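Local structure of signal recognition particle receptor FtsY (Sulfolobus acidocaldarius, 5L3W) at residues I115-N120 / D225-I230. The protein is the receptor for the signal recognition particle, an SRP54-type protein with a P-loop GTPase-family domain joined to a helical bundle. Sequence-based numbering, arbitrary orientation.
Sequences IFFGVN and DFRILI. With GDP (guanosine-5'-diphosphate), chain B.
Two neighbouring parallel strands in the core of the P-loop nucleotide-binding fold meet here: the one carrying Ile-115, Phe-116 and Phe-117 leads into the probable Walker A loop, and 226-230 lies beside it. Their axes approach to 4.7 Å at 26°, and four backbone bonds set the parallel register. Phe-226 O accepts Ile-115 N at 3.1 Å, while Ile-115 O accepts Ile-228 N. Ile-228 O then takes Phe-117 N at 2.8 Å, close to linear. The last bond, Ile-230 N to Phe-117 O, is more bent, its donor lying above the carbonyl plane. On one face Ile-115 and Arg-227 run side by side, CG2 against CG at 3.7 Å; helix 209-222 covers both through Leu-219. The arginine's extended chain carries its guanidinium away from the strands, where NH1 bonds Gly-251 O. Next along this face, Phe-117 has CG anti to its carbonyl carbon (chi1 -57°), and its ring reaches back to put CE2 4.0 Å from Arg-227 CB, while its CB packs against Leu-229 CD1. The other face carries Phe-116, whose ring meets Ile-228 CD1 obliquely through CE2 and receives Ile-230 CD1 at its edge, 4.1 Å from CD2. Beyond Phe-117 the direct ladder gives way to water: the chain continues through Gly-118, at a positive phi of 148°, toward the GDP phosphate, and one water accepts from Val-119 N at 3.0 Å and donates to Ile-230 O at 2.8 Å.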
ATOM      1  N   ILE A 115     -11.476   9.167  -1.499  1.00 49.96           N
ATOM      2  CA  ILE A 115     -12.439   8.539  -0.607  1.00 47.89           C
ATOM      3  C   ILE A 115     -11.825   7.263  -0.037  1.00 48.47           C
ATOM      4  O   ILE A 115     -11.068   6.564  -0.718  1.00 47.31           O
ATOM      5  CB  ILE A 115     -13.777   8.267  -1.328  1.00 49.39           C
ATOM      6  CG1 ILE A 115     -14.881   7.975  -0.324  1.00 49.73           C
ATOM      7  CG2 ILE A 115     -13.680   7.132  -2.337  1.00 48.43           C
ATOM      8  CD1 ILE A 115     -16.265   8.001  -0.961  1.00 57.48           C
ATOM      9  N   PHE A 116     -12.144   6.967   1.223  1.00 50.84           N
ATOM     10  CA  PHE A 116     -11.534   5.867   1.956  1.00 44.36           C
ATOM     11  C   PHE A 116     -12.602   4.879   2.389  1.00 45.74           C
ATOM     12  O   PHE A 116     -13.593   5.273   3.010  1.00 49.39           O
ATOM     13  CB  PHE A 116     -10.774   6.379   3.186  1.00 52.95           C
ATOM     14  CG  PHE A 116      -9.603   7.266   2.859  1.00 55.13           C
ATOM     15  CD1 PHE A 116      -9.783   8.624   2.619  1.00 59.82           C
ATOM     16  CD2 PHE A 116      -8.312   6.751   2.822  1.00 58.17           C
ATOM     17  CE1 PHE A 116      -8.697   9.455   2.320  1.00 53.88           C
ATOM     18  CE2 PHE A 116      -7.221   7.576   2.534  1.00 57.35           C
ATOM     19  CZ  PHE A 116      -7.424   8.931   2.275  1.00 54.60           C
ATOM     20  N   PHE A 117     -12.377   3.598   2.104  1.00 47.46           N
ATOM     21  CA  PHE A 117     -13.256   2.512   2.517  1.00 42.06           C
ATOM     22  C   PHE A 117     -12.603   1.675   3.608  1.00 47.14           C
ATOM     23  O   PHE A 117     -11.387   1.682   3.787  1.00 58.88           O
ATOM     24  CB  PHE A 117     -13.598   1.600   1.330  1.00 44.61           C
ATOM     25  CG  PHE A 117     -14.235   2.314   0.175  1.00 47.48           C
ATOM     26  CD1 PHE A 117     -15.189   3.302   0.390  1.00 47.69           C
ATOM     27  CD2 PHE A 117     -13.884   2.000  -1.122  1.00 51.55           C
ATOM     28  CE1 PHE A 117     -15.765   3.977  -0.678  1.00 48.65           C
ATOM     29  CE2 PHE A 117     -14.469   2.658  -2.199  1.00 51.49           C
ATOM     30  CZ  PHE A 117     -15.404   3.650  -1.978  1.00 42.36           C
ATOM     31  N   GLY A 118     -13.420   0.926   4.311  1.00 55.72           N
ATOM     32  CA  GLY A 118     -12.914  -0.068   5.233  1.00 52.55           C
ATOM     33  C   GLY A 118     -13.846  -0.228   6.413  1.00 55.69           C
ATOM     34  O   GLY A 118     -14.670   0.631   6.716  1.00 57.40           O
ATOM     35  N   VAL A 119     -13.679  -1.351   7.111  1.00 47.19           N
ATOM     36  CA  VAL A 119     -14.524  -1.696   8.247  1.00 54.47           C
ATOM     37  C   VAL A 119     -13.931  -1.093   9.515  1.00 59.10           C
ATOM     38  O   VAL A 119     -12.896  -0.420   9.462  1.00 63.15           O
ATOM     39  CB  VAL A 119     -14.688  -3.226   8.343  1.00 56.32           C
ATOM     40  CG1 VAL A 119     -15.252  -3.767   7.009  1.00 48.63           C
ATOM     41  CG2 VAL A 119     -13.357  -3.895   8.674  1.00 56.18           C
ATOM     42  N   ASN A 120     -14.592  -1.316  10.657  1.00 61.38           N
ATOM     43  CA  ASN A 120     -14.161  -0.771  11.944  1.00 56.01           C
ATOM     44  C   ASN A 120     -12.883  -1.433  12.430  1.00 56.83           C
ATOM     45  O   ASN A 120     -12.636  -2.612  12.169  1.00 62.37           O
ATOM     46  CB  ASN A 120     -15.233  -0.987  13.016  1.00 64.69           C
ATOM     47  CG  ASN A 120     -16.395  -0.075  12.852  1.00 78.68           C
ATOM     48  OD1 ASN A 120     -16.293   0.936  12.161  1.00 87.69           O
ATOM     49  ND2 ASN A 120     -17.517  -0.405  13.488  1.00 85.54           N
ATOM     50  N   ASP A 225     -11.774  11.190  -7.143  1.00 55.72           N
ATOM     51  CA  ASP A 225     -10.769  10.895  -8.149  1.00 58.16           C
ATOM     52  C   ASP A 225      -9.957   9.646  -7.842  1.00 51.76           C
ATOM     53  O   ASP A 225      -9.270   9.139  -8.730  1.00 49.39           O
ATOM     54  CB  ASP A 225      -9.835  12.097  -8.297  1.00 57.69           C
ATOM     55  CG  ASP A 225     -10.587  13.364  -8.599  1.00 57.27           C
ATOM     56  OD1 ASP A 225     -11.001  13.531  -9.764  1.00 64.05           O
ATOM     57  OD2 ASP A 225     -10.779  14.185  -7.678  1.00 63.28           O
ATOM     58  N   PHE A 226     -10.017   9.135  -6.618  1.00 56.03           N
ATOM     59  CA  PHE A 226      -9.192   8.000  -6.222  1.00 55.30           C
ATOM     60  C   PHE A 226      -9.870   7.339  -5.043  1.00 44.30           C
ATOM     61  O   PHE A 226     -10.275   8.032  -4.103  1.00 44.92           O
ATOM     62  CB  PHE A 226      -7.782   8.455  -5.851  1.00 58.79           C
ATOM     63  CG  PHE A 226      -6.767   7.360  -5.850  1.00 55.42           C
ATOM     64  CD1 PHE A 226      -6.672   6.487  -6.918  1.00 52.78           C
ATOM     65  CD2 PHE A 226      -5.869   7.237  -4.799  1.00 58.29           C
ATOM     66  CE1 PHE A 226      -5.719   5.487  -6.929  1.00 48.63           C
ATOM     67  CE2 PHE A 226      -4.899   6.235  -4.803  1.00 52.80           C
ATOM     68  CZ  PHE A 226      -4.828   5.363  -5.867  1.00 48.14           C
ATOM     69  N   ARG A 227     -10.029   6.019  -5.104  1.00 43.33           N
ATOM     70  CA  ARG A 227     -10.703   5.267  -4.054  1.00 44.58           C
ATOM     71  C   ARG A 227      -9.715   4.301  -3.408  1.00 48.26           C
ATOM     72  O   ARG A 227      -9.125   3.458  -4.094  1.00 48.68           O
ATOM     73  CB  ARG A 227     -11.896   4.505  -4.614  1.00 41.99           C
ATOM     74  CG  ARG A 227     -12.833   5.304  -5.488  1.00 44.22           C
ATOM     75  CD  ARG A 227     -13.680   4.327  -6.292  1.00 45.50           C
ATOM     76  NE  ARG A 227     -14.679   4.969  -7.125  1.00 58.03           N
ATOM     77  CZ  ARG A 227     -15.713   4.329  -7.664  1.00 64.29           C
ATOM     78  NH1 ARG A 227     -15.890   3.032  -7.437  1.00 67.20           N
ATOM     79  NH2 ARG A 227     -16.573   4.986  -8.427  1.00 59.30           N
ATOM     80  N   ILE A 228      -9.575   4.389  -2.090  1.00 46.96           N
ATOM     81  CA  ILE A 228      -8.607   3.599  -1.344  1.00 48.04           C
ATOM     82  C   ILE A 228      -9.336   2.734  -0.325  1.00 42.29           C
ATOM     83  O   ILE A 228     -10.112   3.242   0.490  1.00 45.92           O
ATOM     84  CB  ILE A 228      -7.570   4.493  -0.640  1.00 47.49           C
ATOM     85  CG1 ILE A 228      -6.748   5.255  -1.681  1.00 47.65           C
ATOM     86  CG2 ILE A 228      -6.678   3.638   0.239  1.00 39.60           C
ATOM     87  CD1 ILE A 228      -5.830   6.285  -1.090  1.00 46.71           C
ATOM     88  N   LEU A 229      -9.065   1.433  -0.362  1.00 37.48           N
ATOM     89  CA  LEU A 229      -9.519   0.515   0.669  1.00 37.45           C
ATOM     90  C   LEU A 229      -8.438   0.354   1.729  1.00 42.50           C
ATOM     91  O   LEU A 229      -7.252   0.228   1.410  1.00 45.92           O
ATOM     92  CB  LEU A 229      -9.858  -0.838   0.046  1.00 37.85           C
ATOM     93  CG  LEU A 229     -10.306  -1.952   0.979  1.00 43.93           C
ATOM     94  CD1 LEU A 229     -11.587  -1.559   1.759  1.00 45.30           C
ATOM     95  CD2 LEU A 229     -10.516  -3.220   0.171  1.00 47.44           C
ATOM     96  N   ILE A 230      -8.853   0.375   2.990  1.00 42.10           N
ATOM     97  CA  ILE A 230      -7.958   0.194   4.123  1.00 41.60           C
ATOM     98  C   ILE A 230      -8.155  -1.218   4.649  1.00 46.15           C
ATOM     99  O   ILE A 230      -9.288  -1.622   4.940  1.00 44.19           O
ATOM    100  CB  ILE A 230      -8.247   1.219   5.236  1.00 49.74           C
ATOM    101  CG1 ILE A 230      -8.319   2.643   4.679  1.00 48.54           C
ATOM    102  CG2 ILE A 230      -7.185   1.130   6.324  1.00 42.84           C
ATOM    103  CD1 ILE A 230      -6.981   3.167   4.255  1.00 53.62           C
TER
HETATM  104  PB  GDP B 401     -10.913   2.685  12.802  1.00 62.79           P
HETATM  105  O1B GDP B 401     -10.911   4.145  12.412  1.00 61.67           O
HETATM  106  O2B GDP B 401     -11.170   1.848  11.571  1.00 72.38           O
HETATM  107  O3B GDP B 401     -12.003   2.388  13.800  1.00 66.73           O
HETATM  108  O3A GDP B 401      -9.450   2.315  13.353  1.00 64.27           O
HETATM  109  PA  GDP B 401      -8.473   3.326  14.152  1.00 56.65           P
HETATM  110  O1A GDP B 401      -7.906   4.427  13.286  1.00 57.12           O
HETATM  111  O2A GDP B 401      -9.184   3.877  15.370  1.00 71.11           O
HETATM  112  O5' GDP B 401      -7.309   2.314  14.581  1.00 63.12           O
HETATM  113  C5' GDP B 401      -7.579   1.249  15.504  1.00 63.36           C
HETATM  114  C4' GDP B 401      -6.294   0.899  16.245  1.00 62.18           C
HETATM  115  O4' GDP B 401      -5.330   0.390  15.309  1.00 60.51           O
HETATM  116  C3' GDP B 401      -5.691   2.157  16.859  1.00 62.01           C
HETATM  117  O3' GDP B 401      -5.277   1.946  18.214  1.00 68.38           O
HETATM  118  C2' GDP B 401      -4.487   2.448  15.992  1.00 59.54           C
HETATM  119  O2' GDP B 401      -3.447   3.088  16.729  1.00 68.88           O
HETATM  120  C1' GDP B 401      -4.092   1.070  15.483  1.00 57.41           C
HETATM  121  N9  GDP B 401      -3.329   1.186  14.224  1.00 60.16           N
HETATM  122  C8  GDP B 401      -3.742   1.762  13.077  1.00 59.15           C
HETATM  123  N7  GDP B 401      -2.774   1.715  12.130  1.00 57.33           N
HETATM  124  C5  GDP B 401      -1.712   1.085  12.676  1.00 60.62           C
HETATM  125  C6  GDP B 401      -0.356   0.680  12.231  1.00 59.11           C
HETATM  126  O6  GDP B 401       0.049   0.918  11.077  1.00 52.91           O
HETATM  127  N1  GDP B 401       0.433   0.056  13.112  1.00 64.14           N
HETATM  128  C2  GDP B 401       0.040  -0.223  14.371  1.00 63.47           C
HETATM  129  N2  GDP B 401       0.906  -0.866  15.195  1.00 61.41           N
HETATM  130  N3  GDP B 401      -1.187   0.113  14.843  1.00 64.12           N
HETATM  131  C4  GDP B 401      -2.082   0.749  14.056  1.00 62.39           C
HETATM  132  O   HOH W   1     -11.665  -2.975   5.641  1.00 47.61           O